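Local coordinates for protein oxidase/hydroxylase (Streptomyces hygroscopicus subsp. hygroscopicus, PDB 4XCB) that binds a metal ion, 2-oxoglutarate and hygromycin B, and probably works as a 2-oxoglutarate-dependent dioxygenase in making this orthosomycin, at residues K140-L145 with G154-V159; H209-K214 with G218-T223. All blocks are in the same frame, centred on the assembly; numbering follows the deposited sequence.

Contact 1. Residues K140-L145 with G154-V159. With AKG (2-oxoglutaric acid), chain F; HY0 (hygromycin b variant), chain G.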
ATOM      1  N   LYS A 140      -0.707   7.272 -21.004  1.00 10.28           N
ATOM      2  CA  LYS A 140      -0.668   7.891 -22.307  1.00 11.65           C
ATOM      3  C   LYS A 140       0.547   7.456 -23.073  1.00 14.08           C
ATOM      4  O   LYS A 140       1.629   7.305 -22.506  1.00 13.34           O
ATOM      5  CB  LYS A 140      -0.662   9.410 -22.194  1.00 14.92           C
ATOM      6  CG  LYS A 140      -1.991  10.019 -21.926  1.00 17.96           C
ATOM      7  CD  LYS A 140      -1.900  11.517 -22.103  1.00 20.85           C
ATOM      8  CE  LYS A 140      -3.179  12.175 -21.656  1.00 17.67           C
ATOM      9  NZ  LYS A 140      -2.975  13.643 -21.456  1.00 15.24           N
ATOM     10  N   ALA A 141       0.373   7.273 -24.372  1.00 13.40           N
ATOM     11  CA  ALA A 141       1.505   7.176 -25.273  1.00 12.46           C
ATOM     12  C   ALA A 141       1.597   8.482 -26.035  1.00 13.17           C
ATOM     13  O   ALA A 141       0.710   8.822 -26.816  1.00 14.31           O
ATOM     14  CB  ALA A 141       1.355   5.996 -26.226  1.00 16.26           C
ATOM     15  N   LEU A 142       2.659   9.231 -25.783  1.00 12.50           N
ATOM     16  CA  LEU A 142       2.934  10.442 -26.528  1.00 11.91           C
ATOM     17  C   LEU A 142       3.880  10.113 -27.673  1.00 14.56           C
ATOM     18  O   LEU A 142       5.018   9.695 -27.450  1.00 15.84           O
ATOM     19  CB  LEU A 142       3.555  11.521 -25.630  1.00 12.90           C
ATOM     20  CG  LEU A 142       2.874  11.867 -24.309  1.00 14.37           C
ATOM     21  CD1 LEU A 142       3.703  12.865 -23.535  1.00 16.63           C
ATOM     22  CD2 LEU A 142       1.519  12.450 -24.544  1.00 18.52           C
ATOM     23  N   VAL A 143       3.396  10.298 -28.894  1.00 15.08           N
ATOM     24  CA  VAL A 143       4.201  10.114 -30.083  1.00 13.83           C
ATOM     25  C   VAL A 143       4.685  11.479 -30.575  1.00 13.54           C
ATOM     26  O   VAL A 143       3.919  12.280 -31.131  1.00 14.36           O
ATOM     27  CB  VAL A 143       3.404   9.405 -31.203  1.00 12.85           C
ATOM     28  CG1 VAL A 143       4.322   9.175 -32.409  1.00 12.77           C
ATOM     29  CG2 VAL A 143       2.785   8.100 -30.689  1.00 15.28           C
ATOM     30  N   TYR A 144       5.966  11.756 -30.368  1.00 13.63           N
ATOM     31  CA  TYR A 144       6.490  13.052 -30.768  1.00 14.78           C
ATOM     32  C   TYR A 144       6.807  13.071 -32.249  1.00 13.30           C
ATOM     33  O   TYR A 144       7.357  12.110 -32.794  1.00 14.71           O
ATOM     34  CB  TYR A 144       7.728  13.409 -29.947  1.00 12.31           C
ATOM     35  CG  TYR A 144       7.401  13.778 -28.523  1.00 16.05           C
ATOM     36  CD1 TYR A 144       7.431  12.819 -27.515  1.00 14.71           C
ATOM     37  CD2 TYR A 144       7.023  15.079 -28.192  1.00 17.47           C
ATOM     38  CE1 TYR A 144       7.117  13.151 -26.206  1.00 16.13           C
ATOM     39  CE2 TYR A 144       6.700  15.418 -26.878  1.00 17.99           C
ATOM     40  CZ  TYR A 144       6.751  14.452 -25.896  1.00 18.85           C
ATOM     41  OH  TYR A 144       6.442  14.789 -24.591  1.00 17.17           O
ATOM     42  N   LEU A 145       6.447  14.168 -32.898  1.00 14.77           N
ATOM     43  CA  LEU A 145       6.613  14.293 -34.337  1.00 13.07           C
ATOM     44  C   LEU A 145       7.526  15.461 -34.652  1.00 15.24           C
ATOM     45  O   LEU A 145       7.557  15.941 -35.784  1.00 17.38           O
ATOM     46  CB  LEU A 145       5.261  14.486 -35.028  1.00 15.36           C
ATOM     47  CG  LEU A 145       4.223  13.375 -34.859  1.00 14.11           C
ATOM     48  CD1 LEU A 145       2.927  13.716 -35.600  1.00 16.32           C
ATOM     49  CD2 LEU A 145       4.789  12.043 -35.315  1.00 15.23           C
ATOM     50  N   GLY A 154      10.632  23.778 -25.453  1.00 19.88           N
ATOM     51  CA  GLY A 154       9.435  23.426 -24.711  1.00 18.79           C
ATOM     52  C   GLY A 154       9.493  21.980 -24.269  1.00 15.25           C
ATOM     53  O   GLY A 154       8.536  21.214 -24.439  1.00 15.75           O
ATOM     54  N   SER A 155      10.617  21.582 -23.690  1.00 18.08           N
ATOM     55  CA  SER A 155      10.771  20.194 -23.289  1.00 18.64           C
ATOM     56  C   SER A 155       9.739  19.795 -22.254  1.00 16.81           C
ATOM     57  O   SER A 155       9.356  20.585 -21.393  1.00 14.44           O
ATOM     58  CB  SER A 155      12.173  19.930 -22.743  1.00 15.81           C
ATOM     59  OG  SER A 155      12.443  20.731 -21.602  1.00 20.29           O
ATOM     60  N   PHE A 156       9.282  18.560 -22.386  1.00 14.41           N
ATOM     61  CA  PHE A 156       8.546  17.873 -21.343  1.00 15.88           C
ATOM     62  C   PHE A 156       9.317  18.016 -20.034  1.00 14.42           C
ATOM     63  O   PHE A 156      10.550  17.934 -20.022  1.00 16.59           O
ATOM     64  CB  PHE A 156       8.370  16.409 -21.740  1.00 13.46           C
ATOM     65  CG  PHE A 156       7.597  15.582 -20.759  1.00 13.75           C
ATOM     66  CD1 PHE A 156       8.237  14.985 -19.687  1.00 12.86           C
ATOM     67  CD2 PHE A 156       6.248  15.358 -20.947  1.00 14.34           C
ATOM     68  CE1 PHE A 156       7.536  14.206 -18.798  1.00 13.82           C
ATOM     69  CE2 PHE A 156       5.535  14.571 -20.064  1.00 15.49           C
ATOM     70  CZ  PHE A 156       6.178  13.999 -18.991  1.00 12.63           C
ATOM     71  N   CYS A 157       8.602  18.273 -18.949  1.00 13.58           N
ATOM     72  CA  CYS A 157       9.226  18.273 -17.634  1.00 14.33           C
ATOM     73  C   CYS A 157       8.304  17.630 -16.613  1.00 13.11           C
ATOM     74  O   CYS A 157       7.089  17.566 -16.803  1.00 14.62           O
ATOM     75  CB  CYS A 157       9.616  19.694 -17.193  1.00 15.84           C
ATOM     76  SG  CYS A 157       8.332  20.932 -17.176  1.00 18.41           S
ATOM     77  N   TYR A 158       8.895  17.169 -15.524  1.00 14.64           N
ATOM     78  CA  TYR A 158       8.154  16.426 -14.520  1.00 12.25           C
ATOM     79  C   TYR A 158       8.771  16.622 -13.141  1.00 14.15           C
ATOM     80  O   TYR A 158       9.976  16.896 -13.004  1.00 13.71           O
ATOM     81  CB  TYR A 158       8.128  14.931 -14.864  1.00 15.55           C
ATOM     82  CG  TYR A 158       9.502  14.323 -14.816  1.00 14.45           C
ATOM     83  CD1 TYR A 158      10.398  14.508 -15.870  1.00 13.88           C
ATOM     84  CD2 TYR A 158       9.945  13.627 -13.695  1.00 13.11           C
ATOM     85  CE1 TYR A 158      11.671  13.993 -15.822  1.00 16.16           C
ATOM     86  CE2 TYR A 158      11.222  13.100 -13.644  1.00 16.47           C
ATOM     87  CZ  TYR A 158      12.081  13.291 -14.713  1.00 17.40           C
ATOM     88  OH  TYR A 158      13.354  12.781 -14.684  1.00 21.34           O
ATOM     89  N   VAL A 159       7.948  16.471 -12.116  1.00 15.29           N
ATOM     90  CA  VAL A 159       8.456  16.513 -10.751  1.00 13.18           C
ATOM     91  C   VAL A 159       8.842  15.103 -10.325  1.00 13.56           C
ATOM     92  O   VAL A 159       8.004  14.204 -10.315  1.00 14.49           O
ATOM     93  CB  VAL A 159       7.419  17.130  -9.808  1.00 13.15           C
ATOM     94  CG1 VAL A 159       7.882  17.059  -8.334  1.00 13.82           C
ATOM     95  CG2 VAL A 159       7.092  18.555 -10.264  1.00 16.58           C
TER
HETATM   96  C1  AKG F 302      -0.612  16.500 -22.105  1.00 19.85           C
HETATM   97  O1  AKG F 302      -1.329  16.245 -21.087  1.00 19.42           O
HETATM   98  O2  AKG F 302      -1.143  16.672 -23.244  1.00 19.76           O
HETATM   99  C2  AKG F 302       0.883  16.593 -21.959  1.00 19.31           C
HETATM  100  O5  AKG F 302       1.358  16.304 -20.876  1.00 17.46           O
HETATM  101  C3  AKG F 302       1.733  17.073 -23.123  1.00 17.11           C
HETATM  102  C4  AKG F 302       3.179  16.647 -23.036  1.00 18.53           C
HETATM  103  C5  AKG F 302       4.002  17.397 -24.072  1.00 17.82           C
HETATM  104  O3  AKG F 302       5.212  17.087 -24.258  1.00 19.47           O
HETATM  105  O4  AKG F 302       3.465  18.322 -24.739  1.00 19.23           O
HETATM  106  C1  HY0 G 303      -8.374  20.807 -15.842  1.00 19.29           C
HETATM  107  C2  HY0 G 303      -8.950  21.973 -15.070  1.00 21.21           C
HETATM  108  C3  HY0 G 303      -9.898  22.761 -15.963  1.00 21.90           C
HETATM  109  C4  HY0 G 303      -9.162  23.267 -17.203  1.00 24.65           C
HETATM  110  C5  HY0 G 303      -8.468  22.123 -17.948  1.00 22.12           C
HETATM  111  C6  HY0 G 303      -7.608  21.289 -17.051  1.00 19.44           C
HETATM  112  N7  HY0 G 303      -9.655  21.466 -13.956  1.00 19.55           N
HETATM  113  O8  HY0 G 303      -7.478  20.132 -14.990  1.00 19.05           O
HETATM  114  N9  HY0 G 303     -10.103  23.892 -18.068  1.00 27.73           N
HETATM  115  C10 HY0 G 303     -10.360  25.243 -17.579  1.00 29.89           C
HETATM  116  O11 HY0 G 303      -7.644  22.689 -18.945  1.00 19.22           O
HETATM  117  C12 HY0 G 303      -5.429  18.502 -18.227  1.00 16.20           C
HETATM  118  C13 HY0 G 303      -5.779  19.867 -17.698  1.00 17.41           C
HETATM  119  O14 HY0 G 303      -5.092  20.915 -18.336  1.00 17.64           O
HETATM  120  C15 HY0 G 303      -3.709  20.759 -18.185  1.00 16.56           C
HETATM  121  C16 HY0 G 303      -3.294  19.649 -19.100  1.00 15.64           C
HETATM  122  C17 HY0 G 303      -4.018  18.335 -18.595  1.00 14.52           C
HETATM  123  O18 HY0 G 303      -7.175  20.126 -17.815  1.00 16.53           O
HETATM  124  C19 HY0 G 303      -3.021  22.064 -18.580  1.00 17.62           C
HETATM  125  O20 HY0 G 303      -3.294  23.038 -17.569  1.00 20.18           O
HETATM  126  O21 HY0 G 303      -3.670  19.919 -20.398  1.00 15.57           O
HETATM  127  O22 HY0 G 303      -3.935  17.397 -19.584  1.00 17.34           O
HETATM  128  C23 HY0 G 303      -5.284  16.958 -19.838  1.00 14.62           C
HETATM  129  C24 HY0 G 303      -5.426  16.638 -21.288  1.00 16.71           C
HETATM  130  C25 HY0 G 303      -6.714  15.866 -21.533  1.00 16.13           C
HETATM  131  C26 HY0 G 303      -6.809  14.657 -20.625  1.00 14.77           C
HETATM  132  C27 HY0 G 303      -6.709  15.124 -19.213  1.00 12.89           C
HETATM  133  O28 HY0 G 303      -5.484  15.804 -19.059  1.00 13.64           O
HETATM  134  O29 HY0 G 303      -6.202  18.053 -19.410  1.00 15.82           O
HETATM  135  O30 HY0 G 303      -5.495  17.827 -22.082  1.00 19.62           O
HETATM  136  O31 HY0 G 303      -6.770  15.510 -22.895  1.00 16.64           O
HETATM  137  O32 HY0 G 303      -5.775  13.707 -20.898  1.00 15.96           O
HETATM  138  C33 HY0 G 303      -6.728  13.930 -18.240  1.00 13.90           C
HETATM  139  C34 HY0 G 303      -7.142  14.401 -16.870  1.00 14.76           C
HETATM  140  O35 HY0 G 303      -8.528  14.665 -16.808  1.00 16.38           O
HETATM  141  N36 HY0 G 303      -5.414  13.411 -18.140  1.00 15.23           N
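Phe156 meets the hydroxyl of Tyr144 and a methyl of Leu142. CB lies 3.8 Å from Tyr144 OH. CG stands anti to the backbone N (chi1 -179°), which sets CD2 and CE2 beside Tyr144 OH and Leu142 CD1. CD2 comes to 3.7 Å from Tyr144 OH and also lies near O3 of 2-oxoglutarate, which sits at the ring edge. Farther out, CE2 approaches Leu142 CD1 at 4.3 Å, an apolar contact made obliquely to the ring. Even the closest CA pair, Leu142 and Phe156, is 10.7 Å apart, so these strands are not neighbours in one sheet: they belong to the two facing sheets of the double-stranded beta helix, and the cosubstrate lies in the gap between them. Tyr144 OH donates a 2.6 Å hydrogen bond to AKG O3, which lies at the edge of the tyrosine ring and in its plane. A phenylalanine in place of Tyr144 would probably leave that carboxylate oxygen without one of its donors and open a small gap beside Phe156 CD2. Leu142 CD1 also touches the aliphatic part of the cosubstrate, 3.9 Å from AKG C4. Near the start of the strand the extended chain of Lys140 brings NZ to 2.9 Å from HY0 O32, a hydrogen bond to the hygromycin B variant, and to 3.1 Å from AKG O1. Tyr92 OH is a further hydrogen-bonding partner of this ammonium, while its ion pair with Glu205 is long and weak.

Contact 2. Residues H209-K214 with G218-T223. With NI (nickel (II) ion), chain E; AKG (2-oxoglutaric acid), chain F.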
ATOM      1  N   HIS A 209       3.461  16.633 -14.286  1.00 10.63           N
ATOM      2  CA  HIS A 209       4.265  16.930 -15.458  1.00 15.71           C
ATOM      3  C   HIS A 209       3.692  18.102 -16.247  1.00 12.24           C
ATOM      4  O   HIS A 209       2.576  18.562 -16.002  1.00 11.89           O
ATOM      5  CB  HIS A 209       4.344  15.693 -16.351  1.00 11.92           C
ATOM      6  CG  HIS A 209       3.025  15.311 -16.930  1.00 13.90           C
ATOM      7  ND1 HIS A 209       2.060  14.640 -16.208  1.00 12.10           N
ATOM      8  CD2 HIS A 209       2.487  15.565 -18.145  1.00 14.30           C
ATOM      9  CE1 HIS A 209       0.990  14.472 -16.971  1.00 15.32           C
ATOM     10  NE2 HIS A 209       1.226  15.027 -18.145  1.00 11.77           N
ATOM     11  N   GLY A 210       4.468  18.580 -17.209  1.00 13.77           N
ATOM     12  CA  GLY A 210       4.030  19.659 -18.074  1.00 14.69           C
ATOM     13  C   GLY A 210       5.135  19.886 -19.072  1.00 12.28           C
ATOM     14  O   GLY A 210       5.898  18.972 -19.367  1.00 14.55           O
ATOM     15  N   THR A 211       5.236  21.096 -19.605  1.00 15.05           N
ATOM     16  CA  THR A 211       6.404  21.418 -20.422  1.00 14.03           C
ATOM     17  C   THR A 211       6.911  22.809 -20.132  1.00 18.17           C
ATOM     18  O   THR A 211       6.178  23.662 -19.640  1.00 18.01           O
ATOM     19  CB  THR A 211       6.124  21.339 -21.933  1.00 14.58           C
ATOM     20  OG1 THR A 211       5.563  22.580 -22.382  1.00 17.61           O
ATOM     21  CG2 THR A 211       5.175  20.190 -22.256  1.00 14.75           C
ATOM     22  N   ARG A 212       8.169  23.028 -20.472  1.00 18.75           N
ATOM     23  CA  ARG A 212       8.751  24.356 -20.404  1.00 16.32           C
ATOM     24  C   ARG A 212       8.114  25.264 -21.434  1.00 16.98           C
ATOM     25  O   ARG A 212       7.435  24.821 -22.363  1.00 17.01           O
ATOM     26  CB  ARG A 212      10.253  24.304 -20.640  1.00 18.04           C
ATOM     27  CG  ARG A 212      10.978  23.351 -19.737  1.00 17.99           C
ATOM     28  CD  ARG A 212      10.995  23.837 -18.306  1.00 17.90           C
ATOM     29  NE  ARG A 212      12.031  23.154 -17.547  1.00 18.82           N
ATOM     30  CZ  ARG A 212      12.317  23.416 -16.278  1.00 22.75           C
ATOM     31  NH1 ARG A 212      11.630  24.347 -15.630  1.00 23.68           N
ATOM     32  NH2 ARG A 212      13.280  22.750 -15.659  1.00 26.40           N
ATOM     33  N   ARG A 213       8.348  26.552 -21.266  1.00 19.62           N
ATOM     34  CA  ARG A 213       7.888  27.536 -22.227  1.00 20.30           C
ATOM     35  C   ARG A 213       8.724  27.426 -23.500  1.00 17.58           C
ATOM     36  O   ARG A 213       9.955  27.363 -23.437  1.00 21.10           O
ATOM     37  CB  ARG A 213       7.993  28.931 -21.618  1.00 23.08           C
ATOM     38  CG  ARG A 213       7.292  30.016 -22.388  1.00 20.37           C
ATOM     39  CD  ARG A 213       7.305  31.300 -21.576  1.00 27.35           C
ATOM     40  NE  ARG A 213       6.600  31.121 -20.309  1.00 26.08           N
ATOM     41  CZ  ARG A 213       5.288  31.280 -20.163  1.00 20.40           C
ATOM     42  NH1 ARG A 213       4.541  31.621 -21.205  1.00 26.18           N
ATOM     43  NH2 ARG A 213       4.721  31.097 -18.976  1.00 25.89           N
ATOM     44  N   LYS A 214       8.059  27.383 -24.648  1.00 15.79           N
ATOM     45  CA  LYS A 214       8.761  27.265 -25.923  1.00 20.36           C
ATOM     46  C   LYS A 214       9.168  28.637 -26.444  1.00 17.94           C
ATOM     47  O   LYS A 214       8.337  29.540 -26.520  1.00 20.61           O
ATOM     48  CB  LYS A 214       7.882  26.556 -26.954  1.00 22.40           C
ATOM     49  CG  LYS A 214       8.447  26.521 -28.371  1.00 21.48           C
ATOM     50  CD  LYS A 214       7.602  25.612 -29.252  1.00 22.07           C
ATOM     51  CE  LYS A 214       7.910  25.788 -30.729  1.00 19.12           C
ATOM     52  NZ  LYS A 214       9.328  25.467 -31.077  1.00 21.03           N
ATOM     53  N   GLY A 218       9.701  27.132 -35.411  1.00 24.72           N
ATOM     54  CA  GLY A 218       9.334  25.804 -35.869  1.00 24.98           C
ATOM     55  C   GLY A 218       8.262  25.213 -34.980  1.00 24.83           C
ATOM     56  O   GLY A 218       8.294  25.402 -33.767  1.00 23.82           O
ATOM     57  N   ASP A 219       7.310  24.509 -35.582  1.00 20.98           N
ATOM     58  CA  ASP A 219       6.205  23.924 -34.821  1.00 16.20           C
ATOM     59  C   ASP A 219       6.641  22.786 -33.918  1.00 19.89           C
ATOM     60  O   ASP A 219       7.417  21.918 -34.319  1.00 20.15           O
ATOM     61  CB  ASP A 219       5.115  23.397 -35.753  1.00 15.86           C
ATOM     62  CG  ASP A 219       4.320  24.502 -36.407  1.00 19.88           C
ATOM     63  OD1 ASP A 219       3.345  24.180 -37.124  1.00 24.44           O
ATOM     64  OD2 ASP A 219       4.668  25.684 -36.204  1.00 26.48           O
ATOM     65  N   ARG A 220       6.107  22.779 -32.703  1.00 20.54           N
ATOM     66  CA  ARG A 220       6.290  21.655 -31.797  1.00 16.23           C
ATOM     67  C   ARG A 220       5.057  20.784 -31.955  1.00 14.26           C
ATOM     68  O   ARG A 220       3.935  21.279 -31.857  1.00 16.82           O
ATOM     69  CB  ARG A 220       6.463  22.136 -30.357  1.00 18.17           C
ATOM     70  CG  ARG A 220       6.704  21.055 -29.321  1.00 15.14           C
ATOM     71  CD  ARG A 220       6.472  21.643 -27.923  1.00 14.01           C
ATOM     72  NE  ARG A 220       6.983  20.798 -26.847  1.00 16.72           N
ATOM     73  CZ  ARG A 220       6.302  19.797 -26.302  1.00 19.93           C
ATOM     74  NH1 ARG A 220       5.090  19.499 -26.764  1.00 16.17           N
ATOM     75  NH2 ARG A 220       6.844  19.087 -25.315  1.00 17.85           N
ATOM     76  N   LEU A 221       5.258  19.494 -32.210  1.00 13.17           N
ATOM     77  CA  LEU A 221       4.152  18.650 -32.666  1.00 15.88           C
ATOM     78  C   LEU A 221       4.166  17.253 -32.048  1.00 15.61           C
ATOM     79  O   LEU A 221       5.196  16.592 -31.996  1.00 14.44           O
ATOM     80  CB  LEU A 221       4.191  18.530 -34.192  1.00 18.11           C
ATOM     81  CG  LEU A 221       2.908  18.014 -34.850  1.00 16.53           C
ATOM     82  CD1 LEU A 221       1.747  18.961 -34.588  1.00 19.52           C
ATOM     83  CD2 LEU A 221       3.126  17.839 -36.345  1.00 22.77           C
ATOM     84  N   LEU A 222       3.006  16.795 -31.594  1.00 15.15           N
ATOM     85  CA  LEU A 222       2.912  15.434 -31.101  1.00 14.66           C
ATOM     86  C   LEU A 222       1.478  14.964 -31.120  1.00 13.48           C
ATOM     87  O   LEU A 222       0.558  15.763 -31.261  1.00 14.70           O
ATOM     88  CB  LEU A 222       3.469  15.311 -29.682  1.00 16.79           C
ATOM     89  CG  LEU A 222       2.543  15.753 -28.551  1.00 18.87           C
ATOM     90  CD1 LEU A 222       3.104  15.332 -27.216  1.00 21.89           C
ATOM     91  CD2 LEU A 222       2.318  17.247 -28.576  1.00 24.71           C
ATOM     92  N   THR A 223       1.312  13.654 -30.994  1.00 14.45           N
ATOM     93  CA  THR A 223      -0.009  13.057 -30.848  1.00 14.53           C
ATOM     94  C   THR A 223      -0.032  12.198 -29.593  1.00 15.21           C
ATOM     95  O   THR A 223       0.937  11.510 -29.288  1.00 19.76           O
ATOM     96  CB  THR A 223      -0.379  12.211 -32.076  1.00 14.68           C
ATOM     97  OG1 THR A 223       0.616  11.195 -32.258  1.00 18.71           O
ATOM     98  CG2 THR A 223      -0.429  13.093 -33.325  1.00 15.19           C
TER
HETATM   99 NI    NI E 301      -0.191  15.781 -19.490  1.00 15.88          NI
HETATM  100  C1  AKG F 302      -0.612  16.500 -22.105  1.00 19.85           C
HETATM  101  O1  AKG F 302      -1.329  16.245 -21.087  1.00 19.42           O
HETATM  102  O2  AKG F 302      -1.143  16.672 -23.244  1.00 19.76           O
HETATM  103  C2  AKG F 302       0.883  16.593 -21.959  1.00 19.31           C
HETATM  104  O5  AKG F 302       1.358  16.304 -20.876  1.00 17.46           O
HETATM  105  C3  AKG F 302       1.733  17.073 -23.123  1.00 17.11           C
HETATM  106  C4  AKG F 302       3.179  16.647 -23.036  1.00 18.53           C
HETATM  107  C5  AKG F 302       4.002  17.397 -24.072  1.00 17.82           C
HETATM  108  O3  AKG F 302       5.212  17.087 -24.258  1.00 19.47           O
HETATM  109  O4  AKG F 302       3.465  18.322 -24.739  1.00 19.23           O
HETATM  110  O   HOH W   1      -0.067  13.800 -20.627  1.00 17.54           O
HETATM  111  O   HOH W   2      -1.854  14.888 -18.788  1.00 16.74           O
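Lys214 lays its aliphatic chain obliquely against Arg220, its CD 3.8 Å from Arg220 CB. A bend at chi4 (61°) turns NZ aside to Gly218 O, to which it donates a 2.9 Å hydrogen bond; the C=O...N angle of 159° makes the approach nearly head-on. Thr216 O is a second acceptor for the same ammonium, so the short turn is gripped at two carbonyls. Nearer the cosubstrate, Thr211 CG2 comes obliquely to the guanidinium, 3.7 Å from Arg220 NH2, and touches AKG C5 at 3.5 Å. Thr211 OG1 points elsewhere, donating to Arg212 O and accepting a hydrogen bond from Arg96 NH1. Arg220 reaches the carboxylate on a chain extended from CG to NE and binds it with two hydrogen bonds: NH2 to AKG O3 at 2.8 Å, nearly straight (172°), and NH1 to AKG O4 at 2.9 Å, more bent. This anchors the distal end of 2-oxoglutarate in the double-stranded beta helix. The other end chelates nickel through O1 and O5. His209 NE2 binds the metal at 2.1 Å, with O5 at the ring edge and in its plane; His105 and two waters complete six ligands. Both histidines also bind iron(II) in this protein, consistent with nickel occupying the iron site, though Glu205, a further iron ligand, is not among the six. The metal thus holds the cosubstrate at one end and Arg220 at the other.

In the fold
Coming from the N terminus, past the earlier helices and strands, the chain runs along strand 139-144; eight residues without helix or strand separate 140-145 from 154-159, and contact 1 closes this loop. Much later strand 209-211 leads into a turn with three residues between the paired segments, closed by contact 2 as the chain enters strand 220-229. The two closures follow in series, neither nested nor crossed, yet each spans the two sheets of the beta helix. Side-by-side strands join them: Val143 N lies 2.8 Å from Thr223 O in the larger sheet, and Cys157 N 2.8 Å from Gly210 O in the smaller, both probable hydrogen bonds. The same 2-oxoglutarate molecule touches both contacts.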